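Local coordinates for protein dihydroxyacetone kinase (Citrobacter freundii, PDB 1UN8) that phosphorylates dihydroxyacetone with ATP and a divalent metal ion, using a substrate-binding domain and an ATP-binding domain of eight helices that form an alpha barrel around a phospholipid, at residues A90-I95 and E123-L128; G154-H159 and S325-P330; A462-Y467 and D479-A484; G80-S85 and H197-T202. One frame throughout, in Å; residues are numbered along the deposited sequence.

Contact 1 (A90-I95 and E123-L128); sequences AVLTAI and EKARRL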
loop_
_atom_site.group_PDB
_atom_site.type_symbol
_atom_site.label_atom_id
_atom_site.label_comp_id
_atom_site.label_asym_id
_atom_site.label_seq_id
_atom_site.Cartn_x
_atom_site.Cartn_y
_atom_site.Cartn_z
ATOM N N ALA A 90 18.459 8.317 22.860
ATOM C CA ALA A 90 17.674 7.181 22.438
ATOM C C ALA A 90 18.539 6.054 21.898
ATOM O O ALA A 90 18.391 4.902 22.313
ATOM C CB ALA A 90 16.659 7.619 21.387
ATOM N N VAL A 91 19.446 6.376 20.980
ATOM C CA VAL A 91 20.285 5.352 20.382
ATOM C C VAL A 91 21.114 4.643 21.438
ATOM O O VAL A 91 21.216 3.414 21.437
ATOM C CB VAL A 91 21.225 5.940 19.294
ATOM C CG1 VAL A 91 22.101 4.829 18.697
ATOM C CG2 VAL A 91 20.404 6.590 18.194
ATOM N N LEU A 92 21.695 5.414 22.347
ATOM C CA LEU A 92 22.515 4.826 23.398
ATOM C C LEU A 92 21.676 3.834 24.200
ATOM O O LEU A 92 22.068 2.675 24.387
ATOM C CB LEU A 92 23.055 5.921 24.324
ATOM C CG LEU A 92 24.019 5.445 25.417
ATOM C CD1 LEU A 92 25.130 4.606 24.793
ATOM C CD2 LEU A 92 24.594 6.653 26.160
ATOM N N THR A 93 20.516 4.298 24.660
ATOM C CA THR A 93 19.606 3.477 25.436
ATOM C C THR A 93 19.377 2.121 24.795
ATOM O O THR A 93 19.318 1.104 25.488
ATOM C CB THR A 93 18.264 4.180 25.603
ATOM O OG1 THR A 93 18.465 5.406 26.312
ATOM C CG2 THR A 93 17.289 3.307 26.364
ATOM N N ALA A 94 19.242 2.094 23.476
ATOM C CA ALA A 94 19.029 0.826 22.781
ATOM C C ALA A 94 20.268 -0.064 22.851
ATOM O O ALA A 94 20.168 -1.267 23.056
ATOM C CB ALA A 94 18.660 1.090 21.328
ATOM N N ILE A 95 21.435 0.539 22.665
ATOM C CA ILE A 95 22.699 -0.191 22.691
ATOM C C ILE A 95 22.853 -0.896 24.039
ATOM O O ILE A 95 23.047 -2.113 24.101
ATOM C CB ILE A 95 23.910 0.778 22.461
ATOM C CG1 ILE A 95 24.102 1.060 20.964
ATOM C CG2 ILE A 95 25.191 0.157 23.021
ATOM C CD1 ILE A 95 22.824 1.378 20.225
ATOM N N GLU A 123 30.074 6.396 20.224
ATOM C CA GLU A 123 31.214 6.912 20.961
ATOM C C GLU A 123 30.980 6.836 22.453
ATOM O O GLU A 123 31.864 6.424 23.202
ATOM C CB GLU A 123 31.506 8.360 20.557
ATOM C CG GLU A 123 31.948 8.484 19.118
ATOM C CD GLU A 123 33.190 7.667 18.838
ATOM O OE1 GLU A 123 33.334 7.161 17.700
ATOM O OE2 GLU A 123 34.030 7.535 19.757
ATOM N N LYS A 124 29.794 7.236 22.888
ATOM C CA LYS A 124 29.468 7.195 24.306
ATOM C C LYS A 124 29.365 5.750 24.775
ATOM O O LYS A 124 29.604 5.447 25.946
ATOM C CB LYS A 124 28.150 7.924 24.581
ATOM C CG LYS A 124 28.247 9.424 24.474
ATOM C CD LYS A 124 27.011 10.094 25.047
ATOM C CE LYS A 124 27.220 11.605 25.143
ATOM N NZ LYS A 124 26.104 12.280 25.864
ATOM N N ALA A 125 29.020 4.861 23.853
ATOM C CA ALA A 125 28.876 3.452 24.177
ATOM C C ALA A 125 30.251 2.837 24.379
ATOM O O ALA A 125 30.470 2.056 25.304
ATOM C CB ALA A 125 28.139 2.729 23.057
ATOM N N ARG A 126 31.172 3.200 23.494
ATOM C CA ARG A 126 32.529 2.691 23.559
ATOM C C ARG A 126 33.185 3.084 24.869
ATOM O O ARG A 126 33.930 2.298 25.446
ATOM C CB ARG A 126 33.338 3.205 22.368
ATOM C CG ARG A 126 33.014 2.464 21.086
ATOM C CD ARG A 126 33.696 3.060 19.881
ATOM N NE ARG A 126 33.493 2.228 18.702
ATOM C CZ ARG A 126 33.677 2.648 17.457
ATOM N NH1 ARG A 126 34.070 3.897 17.234
ATOM N NH2 ARG A 126 33.465 1.823 16.434
ATOM N N ARG A 127 32.905 4.291 25.349
ATOM C CA ARG A 127 33.480 4.728 26.610
ATOM C C ARG A 127 32.937 3.858 27.753
ATOM O O ARG A 127 33.571 3.713 28.803
ATOM C CB ARG A 127 33.152 6.197 26.870
ATOM C CG ARG A 127 33.523 6.655 28.265
ATOM C CD ARG A 127 33.295 8.138 28.455
ATOM N NE ARG A 127 33.441 8.522 29.856
ATOM C CZ ARG A 127 32.557 8.228 30.809
ATOM N NH1 ARG A 127 31.454 7.544 30.512
ATOM N NH2 ARG A 127 32.774 8.607 32.061
ATOM N N LEU A 128 31.763 3.276 27.537
ATOM C CA LEU A 128 31.142 2.429 28.540
ATOM C C LEU A 128 31.542 0.966 28.371
ATOM O O LEU A 128 30.955 0.075 28.982
ATOM C CB LEU A 128 29.620 2.572 28.477
ATOM C CG LEU A 128 29.085 3.962 28.835
ATOM C CD1 LEU A 128 27.579 4.053 28.532
ATOM C CD2 LEU A 128 29.365 4.243 30.305
#
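Leu92 reaches Ala125 because its CG lies trans to the backbone N (chi1 -176°), which sends the fork of the side chain at helix 112-127. Ile95 uses its CG2, which stands opposite the backbone N and faces the same helix. The two branches converge on one methyl. CD1 of Leu92 lies 3.9 Å from CB of Ala125, and CG2 of Ile95 lies 3.9 Å from that same CB. The second methyl of Leu92, CD2, rests against the root of Lys124, 4.1 Å from its CB. The Lys124 chain crosses Leu92 at about a right angle, and beyond CG it extends away from the contact. No hydrogen bond joins the two segments. The CA atoms of Leu92 and Ala125 are 6.6 Å apart, with an alanine methyl at this nearest backbone approach. The segment axes are 10.0 Å apart and cross at -40°. Leu92 also meets Ala346 of the second subunit, and Ile95 touches Ile54, Cys104 and Leu106 of the sheet. Helix 88-98 leads from strand 76-80 to strand 104-109, and helix 112-127 leads on to strand 132-137. These strands are parallel, so the two helices belong to consecutive beta-alpha-beta units on the six-stranded mixed sheet.

Contact 2 (G154-H159 and S325-P330); sequences GTILVH and SNWPTP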
loop_
_atom_site.group_PDB
_atom_site.type_symbol
_atom_site.label_atom_id
_atom_site.label_comp_id
_atom_site.label_asym_id
_atom_site.label_seq_id
_atom_site.Cartn_x
_atom_site.Cartn_y
_atom_site.Cartn_z
ATOM N N GLY A 154 17.231 -0.513 -0.291
ATOM C CA GLY A 154 18.247 -1.544 -0.201
ATOM C C GLY A 154 18.750 -1.804 1.208
ATOM O O GLY A 154 19.226 -2.891 1.517
ATOM N N THR A 155 18.648 -0.799 2.066
ATOM C CA THR A 155 19.109 -0.938 3.431
ATOM C C THR A 155 18.627 -2.235 4.078
ATOM O O THR A 155 19.393 -2.915 4.746
ATOM C CB THR A 155 18.635 0.247 4.313
ATOM O OG1 THR A 155 19.160 1.484 3.799
ATOM C CG2 THR A 155 19.092 0.049 5.756
ATOM N N ILE A 156 17.366 -2.591 3.877
ATOM C CA ILE A 156 16.866 -3.799 4.503
ATOM C C ILE A 156 17.546 -5.051 3.971
ATOM O O ILE A 156 17.604 -6.067 4.660
ATOM C CB ILE A 156 15.332 -3.944 4.360
ATOM C CG1 ILE A 156 14.954 -4.044 2.886
ATOM C CG2 ILE A 156 14.628 -2.794 5.087
ATOM C CD1 ILE A 156 13.845 -5.068 2.622
ATOM N N LEU A 157 18.051 -5.007 2.745
ATOM C CA LEU A 157 18.737 -6.179 2.233
ATOM C C LEU A 157 20.009 -6.319 3.054
ATOM O O LEU A 157 20.528 -7.422 3.238
ATOM C CB LEU A 157 19.075 -6.025 0.756
ATOM C CG LEU A 157 17.872 -5.958 -0.183
ATOM C CD1 LEU A 157 18.388 -5.915 -1.617
ATOM C CD2 LEU A 157 16.951 -7.152 0.035
ATOM N N VAL A 158 20.503 -5.191 3.562
ATOM C CA VAL A 158 21.701 -5.202 4.381
ATOM C C VAL A 158 21.340 -5.798 5.741
ATOM O O VAL A 158 22.111 -6.571 6.313
ATOM C CB VAL A 158 22.280 -3.778 4.551
ATOM C CG1 VAL A 158 23.437 -3.794 5.533
ATOM C CG2 VAL A 158 22.766 -3.261 3.204
ATOM N N HIS A 159 20.162 -5.454 6.255
ATOM C CA HIS A 159 19.729 -6.000 7.540
ATOM C C HIS A 159 19.696 -7.526 7.427
ATOM O O HIS A 159 20.148 -8.237 8.313
ATOM C CB HIS A 159 18.317 -5.518 7.912
ATOM C CG HIS A 159 18.238 -4.079 8.319
ATOM N ND1 HIS A 159 19.354 -3.315 8.585
ATOM C CD2 HIS A 159 17.169 -3.287 8.578
ATOM C CE1 HIS A 159 18.976 -2.115 8.995
ATOM N NE2 HIS A 159 17.656 -2.075 9.002
ATOM N N SER A 325 7.782 -9.047 11.176
ATOM C CA SER A 325 6.440 -8.699 10.740
ATOM C C SER A 325 6.312 -8.507 9.246
ATOM O O SER A 325 5.234 -8.712 8.687
ATOM C CB SER A 325 5.974 -7.412 11.413
ATOM O OG SER A 325 5.958 -7.540 12.825
ATOM N N ASN A 326 7.398 -8.104 8.572
ATOM C CA ASN A 326 7.244 -7.783 7.153
ATOM C C ASN A 326 8.264 -8.298 6.130
ATOM O O ASN A 326 8.178 -7.927 4.963
ATOM C CB ASN A 326 7.141 -6.260 7.021
ATOM C CG ASN A 326 5.974 -5.693 7.782
ATOM O OD1 ASN A 326 4.861 -5.608 7.279
ATOM N ND2 ASN A 326 6.234 -5.275 9.013
ATOM N N TRP A 327 9.225 -9.130 6.518
ATOM C CA TRP A 327 10.159 -9.615 5.510
ATOM C C TRP A 327 9.360 -10.452 4.530
ATOM O O TRP A 327 8.599 -11.333 4.930
ATOM C CB TRP A 327 11.338 -10.383 6.151
ATOM C CG TRP A 327 12.172 -11.036 5.109
ATOM C CD1 TRP A 327 12.131 -12.342 4.707
ATOM C CD2 TRP A 327 13.131 -10.387 4.268
ATOM N NE1 TRP A 327 13.001 -12.545 3.663
ATOM C CE2 TRP A 327 13.629 -11.363 3.372
ATOM C CE3 TRP A 327 13.618 -9.075 4.180
ATOM C CZ2 TRP A 327 14.591 -11.068 2.397
ATOM C CZ3 TRP A 327 14.572 -8.781 3.214
ATOM C CH2 TRP A 327 15.049 -9.775 2.334
ATOM N N PRO A 328 9.538 -10.180 3.227
ATOM C CA PRO A 328 8.865 -10.952 2.183
ATOM C C PRO A 328 9.750 -12.072 1.645
ATOM O O PRO A 328 10.916 -11.847 1.330
ATOM C CB PRO A 328 8.590 -9.903 1.130
ATOM C CG PRO A 328 9.856 -9.101 1.188
ATOM C CD PRO A 328 10.143 -8.962 2.669
ATOM N N THR A 329 9.190 -13.271 1.538
ATOM C CA THR A 329 9.928 -14.413 1.032
ATOM C C THR A 329 10.204 -14.242 -0.452
ATOM O O THR A 329 9.277 -14.161 -1.254
ATOM C CB THR A 329 9.128 -15.717 1.229
ATOM O OG1 THR A 329 8.990 -15.974 2.630
ATOM C CG2 THR A 329 9.833 -16.899 0.550
ATOM N N PRO A 330 11.487 -14.191 -0.837
ATOM C CA PRO A 330 11.880 -14.030 -2.240
ATOM C C PRO A 330 11.251 -15.106 -3.127
ATOM O O PRO A 330 11.088 -16.249 -2.711
ATOM C CB PRO A 330 13.399 -14.145 -2.184
ATOM C CG PRO A 330 13.717 -13.576 -0.832
ATOM C CD PRO A 330 12.673 -14.220 0.036
#
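Trp327 meets Ile156 and Leu157 of helix 155-167 through apolar contact alone. The six-membered part of the indole does the touching. Its CZ3 lies 3.8 Å from CD1 of Ile156, which approaches the ring obliquely. Its CH2 lies 4.0 Å from CD2 of Leu157, which sits at the ring edge, near the plane. Leu157 runs at about a right angle to the indole. The Ile156 methyl is carried out on CG1, which lies between the backbone N and the carbonyl carbon (chi1 62°). No hydrogen bond crosses between the segments.

Within the loop there is a ring contact. CD of Pro328 lies 3.5 Å above one face of the indole, offset toward its rim. A cation-pi interaction adds a charge: Lys160, the next residue of the same helix, meets the Trp327 ring.

The side chain of Ile156 is about 7 Å from that of Lys109, a substrate-binding residue. Thr155 and Val158 pack on strands 104-109 and 132-137 of the first sheet, while Pro328 and Pro330 lie on strand 285-292, so the loop joins helix 155-167 to the second sheet.

Contact 3 (A462-Y467 and D479-A484); sequences AQMKFY and DALQPA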
loop_
_atom_site.group_PDB
_atom_site.type_symbol
_atom_site.label_atom_id
_atom_site.label_comp_id
_atom_site.label_asym_id
_atom_site.label_seq_id
_atom_site.Cartn_x
_atom_site.Cartn_y
_atom_site.Cartn_z
ATOM N N ALA A 462 -39.013 -14.304 -12.578
ATOM C CA ALA A 462 -38.346 -14.579 -11.309
ATOM C C ALA A 462 -36.824 -14.406 -11.411
ATOM O O ALA A 462 -36.186 -13.868 -10.508
ATOM C CB ALA A 462 -38.677 -16.007 -10.855
ATOM N N GLN A 463 -36.249 -14.879 -12.514
ATOM C CA GLN A 463 -34.814 -14.767 -12.713
ATOM C C GLN A 463 -34.445 -13.321 -13.027
ATOM O O GLN A 463 -33.417 -12.815 -12.577
ATOM C CB GLN A 463 -34.368 -15.705 -13.839
ATOM C CG GLN A 463 -34.529 -17.169 -13.469
ATOM C CD GLN A 463 -33.850 -17.494 -12.145
ATOM O OE1 GLN A 463 -34.509 -17.596 -11.108
ATOM N NE2 GLN A 463 -32.529 -17.681 -12.179
ATOM N N MET A 464 -35.293 -12.650 -13.791
ATOM C CA MET A 464 -35.027 -11.269 -14.128
ATOM C C MET A 464 -34.981 -10.454 -12.828
ATOM O O MET A 464 -34.150 -9.557 -12.663
ATOM C CB MET A 464 -36.114 -10.756 -15.069
ATOM C CG MET A 464 -35.884 -9.359 -15.592
ATOM S SD MET A 464 -36.749 -9.104 -17.151
ATOM C CE MET A 464 -38.439 -9.250 -16.610
ATOM N N LYS A 465 -35.855 -10.794 -11.886
ATOM C CA LYS A 465 -35.902 -10.076 -10.610
ATOM C C LYS A 465 -34.699 -10.370 -9.727
ATOM O O LYS A 465 -34.158 -9.474 -9.084
ATOM C CB LYS A 465 -37.188 -10.419 -9.848
ATOM C CG LYS A 465 -38.455 -9.963 -10.559
ATOM C CD LYS A 465 -39.716 -10.487 -9.885
ATOM C CE LYS A 465 -39.853 -9.951 -8.474
ATOM N NZ LYS A 465 -41.177 -10.313 -7.897
ATOM N N PHE A 466 -34.280 -11.629 -9.697
ATOM C CA PHE A 466 -33.150 -12.024 -8.875
ATOM C C PHE A 466 -31.872 -11.275 -9.247
ATOM O O PHE A 466 -31.203 -10.708 -8.388
ATOM C CB PHE A 466 -32.899 -13.528 -9.001
ATOM C CG PHE A 466 -31.768 -14.006 -8.147
ATOM C CD1 PHE A 466 -31.962 -14.244 -6.785
ATOM C CD2 PHE A 466 -30.486 -14.137 -8.683
ATOM C CE1 PHE A 466 -30.894 -14.603 -5.963
ATOM C CE2 PHE A 466 -29.409 -14.496 -7.873
ATOM C CZ PHE A 466 -29.617 -14.730 -6.505
ATOM N N TYR A 467 -31.543 -11.279 -10.532
ATOM C CA TYR A 467 -30.337 -10.620 -11.011
ATOM C C TYR A 467 -30.532 -9.115 -11.130
ATOM O O TYR A 467 -29.668 -8.335 -10.732
ATOM C CB TYR A 467 -29.931 -11.193 -12.376
ATOM C CG TYR A 467 -29.665 -12.681 -12.372
ATOM C CD1 TYR A 467 -30.228 -13.508 -13.339
ATOM C CD2 TYR A 467 -28.860 -13.263 -11.394
ATOM C CE1 TYR A 467 -30.000 -14.884 -13.330
ATOM C CE2 TYR A 467 -28.622 -14.631 -11.378
ATOM C CZ TYR A 467 -29.197 -15.438 -12.347
ATOM O OH TYR A 467 -28.986 -16.798 -12.330
ATOM N N ASP A 479 -43.404 -4.023 -13.149
ATOM C CA ASP A 479 -44.676 -3.530 -12.625
ATOM C C ASP A 479 -45.902 -3.871 -13.462
ATOM O O ASP A 479 -47.025 -3.866 -12.957
ATOM C CB ASP A 479 -44.608 -2.022 -12.418
ATOM C CG ASP A 479 -43.412 -1.617 -11.605
ATOM O OD1 ASP A 479 -43.357 -1.997 -10.419
ATOM O OD2 ASP A 479 -42.529 -0.915 -12.130
ATOM N N ALA A 480 -45.688 -4.167 -14.736
ATOM C CA ALA A 480 -46.786 -4.524 -15.613
ATOM C C ALA A 480 -46.717 -6.020 -15.933
ATOM O O ALA A 480 -47.747 -6.685 -16.055
ATOM C CB ALA A 480 -46.718 -3.693 -16.910
ATOM N N LEU A 481 -45.500 -6.547 -16.046
ATOM C CA LEU A 481 -45.297 -7.954 -16.383
ATOM C C LEU A 481 -45.821 -8.916 -15.327
ATOM O O LEU A 481 -46.589 -9.823 -15.634
ATOM C CB LEU A 481 -43.811 -8.242 -16.615
ATOM C CG LEU A 481 -43.405 -9.149 -17.784
ATOM C CD1 LEU A 481 -42.206 -9.963 -17.354
ATOM C CD2 LEU A 481 -44.530 -10.060 -18.207
ATOM N N GLN A 482 -45.398 -8.723 -14.086
ATOM C CA GLN A 482 -45.824 -9.600 -13.004
ATOM C C GLN A 482 -47.341 -9.704 -12.900
ATOM O O GLN A 482 -47.890 -10.802 -12.883
ATOM C CB GLN A 482 -45.251 -9.120 -11.673
ATOM C CG GLN A 482 -45.515 -10.074 -10.542
ATOM C CD GLN A 482 -44.311 -10.242 -9.646
ATOM O OE1 GLN A 482 -43.872 -9.298 -8.978
ATOM N NE2 GLN A 482 -43.759 -11.452 -9.631
ATOM N N PRO A 483 -48.037 -8.556 -12.828
ATOM C CA PRO A 483 -49.497 -8.582 -12.731
ATOM C C PRO A 483 -50.081 -9.439 -13.842
ATOM O O PRO A 483 -50.945 -10.282 -13.595
ATOM C CB PRO A 483 -49.873 -7.108 -12.883
ATOM C CG PRO A 483 -48.718 -6.405 -12.276
ATOM C CD PRO A 483 -47.542 -7.165 -12.830
ATOM N N ALA A 484 -49.579 -9.222 -15.057
ATOM C CA ALA A 484 -50.034 -9.954 -16.231
ATOM C C ALA A 484 -49.753 -11.442 -16.119
ATOM O O ALA A 484 -50.628 -12.262 -16.400
ATOM C CB ALA A 484 -49.374 -9.390 -17.487
#
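Lys465 faces Gln482 between helices 453-468 and 478-490. From CB the chain leaves toward the other helix, with CG beside the backbone N (chi1 -64°). It runs straight through CG, then bends at chi3 (63°). CD and CE run past the end of the Gln482 amide. The tip, NZ, stands 3.1 Å from the modelled OE1 of Gln482 and 3.3 Å from its modelled NE2. The amide is probably turned over in the model, so which of its ends faces the amine is left open. The two side chains meet at about a right angle. NZ also has a long, weak ion pair with Asp471.

One residue back on each helix, Met464 reaches Leu481. Its CE lies 3.9 Å from Leu481 CD1, and the chains cross obliquely. Both are buried against helix 430-448, with Leu481 about 5 Å from the bound phospholipid, consistent with the lining of the barrel. The side chain of Met464 is about 4 Å from that of Met477, an ATP-binding residue.

The contact is therefore divided in chemistry. Its buried half is apolar. Its partly exposed half is polar, and there the weak pair with Asp471 may help to balance the lysine charge.

Contact 4 (G80-S85 and H197-T202); sequences GDVFAS and HLPQET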
loop_
_atom_site.group_PDB
_atom_site.type_symbol
_atom_site.label_atom_id
_atom_site.label_comp_id
_atom_site.label_asym_id
_atom_site.label_seq_id
_atom_site.Cartn_x
_atom_site.Cartn_y
_atom_site.Cartn_z
ATOM N N GLY A 80 12.718 7.703 15.412
ATOM C CA GLY A 80 12.686 9.129 15.646
ATOM C C GLY A 80 11.298 9.586 15.256
ATOM O O GLY A 80 10.433 8.768 14.909
ATOM N N ASP A 81 11.061 10.887 15.319
ATOM C CA ASP A 81 9.760 11.406 14.936
ATOM C C ASP A 81 9.687 11.281 13.406
ATOM O O ASP A 81 10.654 10.841 12.762
ATOM C CB ASP A 81 9.638 12.865 15.380
ATOM C CG ASP A 81 8.198 13.324 15.500
ATOM O OD1 ASP A 81 7.948 14.281 16.259
ATOM O OD2 ASP A 81 7.322 12.744 14.832
ATOM N N VAL A 82 8.553 11.662 12.830
ATOM C CA VAL A 82 8.380 11.578 11.391
ATOM C C VAL A 82 9.483 12.305 10.635
ATOM O O VAL A 82 9.653 13.518 10.781
ATOM C CB VAL A 82 7.035 12.178 10.954
ATOM C CG1 VAL A 82 6.834 11.945 9.463
ATOM C CG2 VAL A 82 5.903 11.552 11.741
ATOM N N PHE A 83 10.232 11.555 9.828
ATOM C CA PHE A 83 11.310 12.127 9.028
ATOM C C PHE A 83 12.320 12.920 9.837
ATOM O O PHE A 83 12.943 13.853 9.323
ATOM C CB PHE A 83 10.728 13.024 7.939
ATOM C CG PHE A 83 9.951 12.282 6.889
ATOM C CD1 PHE A 83 9.332 12.977 5.845
ATOM C CD2 PHE A 83 9.861 10.890 6.913
ATOM C CE1 PHE A 83 8.640 12.294 4.838
ATOM C CE2 PHE A 83 9.176 10.199 5.914
ATOM C CZ PHE A 83 8.565 10.903 4.872
ATOM N N ALA A 84 12.485 12.547 11.103
ATOM C CA ALA A 84 13.427 13.221 11.999
ATOM C C ALA A 84 14.253 12.182 12.744
ATOM O O ALA A 84 13.706 11.224 13.295
ATOM C CB ALA A 84 12.669 14.083 12.983
ATOM N N SER A 85 15.567 12.372 12.762
ATOM C CA SER A 85 16.468 11.435 13.430
ATOM C C SER A 85 16.191 11.266 14.923
ATOM O O SER A 85 15.767 12.210 15.600
ATOM C CB SER A 85 17.927 11.883 13.259
ATOM O OG SER A 85 18.348 11.807 11.913
ATOM N N HIS A 197 2.056 13.020 1.723
ATOM C CA HIS A 197 1.265 13.908 2.559
ATOM C C HIS A 197 1.862 13.851 3.958
ATOM O O HIS A 197 2.049 12.778 4.520
ATOM C CB HIS A 197 -0.196 13.456 2.611
ATOM C CG HIS A 197 -0.931 13.651 1.324
ATOM N ND1 HIS A 197 -1.344 12.597 0.537
ATOM C CD2 HIS A 197 -1.298 14.778 0.670
ATOM C CE1 HIS A 197 -1.931 13.066 -0.550
ATOM N NE2 HIS A 197 -1.916 14.387 -0.493
ATOM N N LEU A 198 2.162 15.010 4.523
ATOM C CA LEU A 198 2.738 15.075 5.853
ATOM C C LEU A 198 1.662 15.256 6.910
ATOM O O LEU A 198 0.622 15.844 6.638
ATOM C CB LEU A 198 3.727 16.229 5.920
ATOM C CG LEU A 198 4.931 16.091 4.983
ATOM C CD1 LEU A 198 5.743 17.382 5.014
ATOM C CD2 LEU A 198 5.795 14.891 5.408
ATOM N N PRO A 199 1.892 14.745 8.128
ATOM C CA PRO A 199 0.907 14.877 9.206
ATOM C C PRO A 199 0.883 16.289 9.795
ATOM O O PRO A 199 0.992 16.472 11.012
ATOM C CB PRO A 199 1.364 13.829 10.214
ATOM C CG PRO A 199 2.837 13.872 10.069
ATOM C CD PRO A 199 3.031 13.917 8.560
ATOM N N GLN A 200 0.726 17.285 8.926
ATOM C CA GLN A 200 0.701 18.673 9.361
ATOM C C GLN A 200 0.214 19.600 8.259
ATOM O O GLN A 200 0.144 19.228 7.083
ATOM C CB GLN A 200 2.100 19.107 9.758
ATOM C CG GLN A 200 3.012 19.197 8.556
ATOM C CD GLN A 200 4.462 18.952 8.901
ATOM O OE1 GLN A 200 4.792 17.985 9.602
ATOM N NE2 GLN A 200 5.349 19.814 8.396
ATOM N N GLU A 201 -0.100 20.822 8.656
ATOM C CA GLU A 201 -0.562 21.850 7.736
ATOM C C GLU A 201 0.677 22.300 6.955
ATOM O O GLU A 201 1.736 22.507 7.544
ATOM C CB GLU A 201 -1.129 23.006 8.554
ATOM C CG GLU A 201 -1.987 23.989 7.813
ATOM C CD GLU A 201 -2.621 24.984 8.767
ATOM O OE1 GLU A 201 -3.266 24.531 9.743
ATOM O OE2 GLU A 201 -2.479 26.208 8.548
ATOM N N THR A 202 0.564 22.432 5.639
ATOM C CA THR A 202 1.711 22.854 4.839
ATOM C C THR A 202 1.411 24.056 3.950
ATOM O O THR A 202 0.286 24.561 3.916
ATOM C CB THR A 202 2.223 21.709 3.940
ATOM O OG1 THR A 202 1.140 21.201 3.149
ATOM C CG2 THR A 202 2.818 20.591 4.782
#
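Val82 and Phe83 meet Pro199 and Leu198 through two small apolar contacts. The closer one is at the Phe83 ring. CD2 of Leu198 lies 3.9 Å from Phe83 CE1 and 4.0 Å from Phe83 CD1. It approaches obliquely, and the two side chains cross at a slant. Leu198 puts this methyl there with CG beside its backbone N (chi1 -63°). One face of the same ring carries CG1 of Val82, its neighbour in the chain, 4.0 Å above the plane. The ring also packs against His61, which binds substrate, and edge-to-face against His220, the active-site histidine that forms the hemiaminal intermediate. Leu198 therefore lies one ring away from that histidine.

Val82 and Phe83 form the corner of a type II beta turn from Asp81 to Ala84, closed by Ala84 N on Asp81 O at 3.0 Å. The turn follows strand 76-80. On the other side Pro199 is the centre of an inverse gamma turn. Asp81 OD2, which also has a salt bridge to Arg9, accepts the N-H of Val82 at 2.6 Å, from the anti side and 23° out of the carboxylate plane.

Val82 and Pro199 make the wider pair. CG2 of Val82 and CG of Pro199 are 4.2 Å apart, and the side chains slide past each other in opposite directions. Pro199 is nevertheless buried, and Leu12 touches both. The solvent side begins with Gln200 and Glu201, which are exposed.

In the fold
From the N terminus, the chain opens contact 4 at 80-85, just after strand 76-80. Contact 1 is nested inside the loop that contact 4 closes: it joins helix 88-98 to helix 112-127 over a short span. Helix 155-167 then opens contact 2, before 197-202 closes contact 4, so contacts 2 and 4 cross. Contact 2 closes at 325-330. Within the DhaK domain, both crossing contacts tie the part carrying the sheet of strands 52-59 and 76-80 to the part carrying the sheet of strands 186-192 and 285-292. Contact 3 follows in series within the helical domain, its centre about 77 Å from that of contact 1. Through the dimer, Glu123 bonds to Gln463 and Tyr467 of the second subunit.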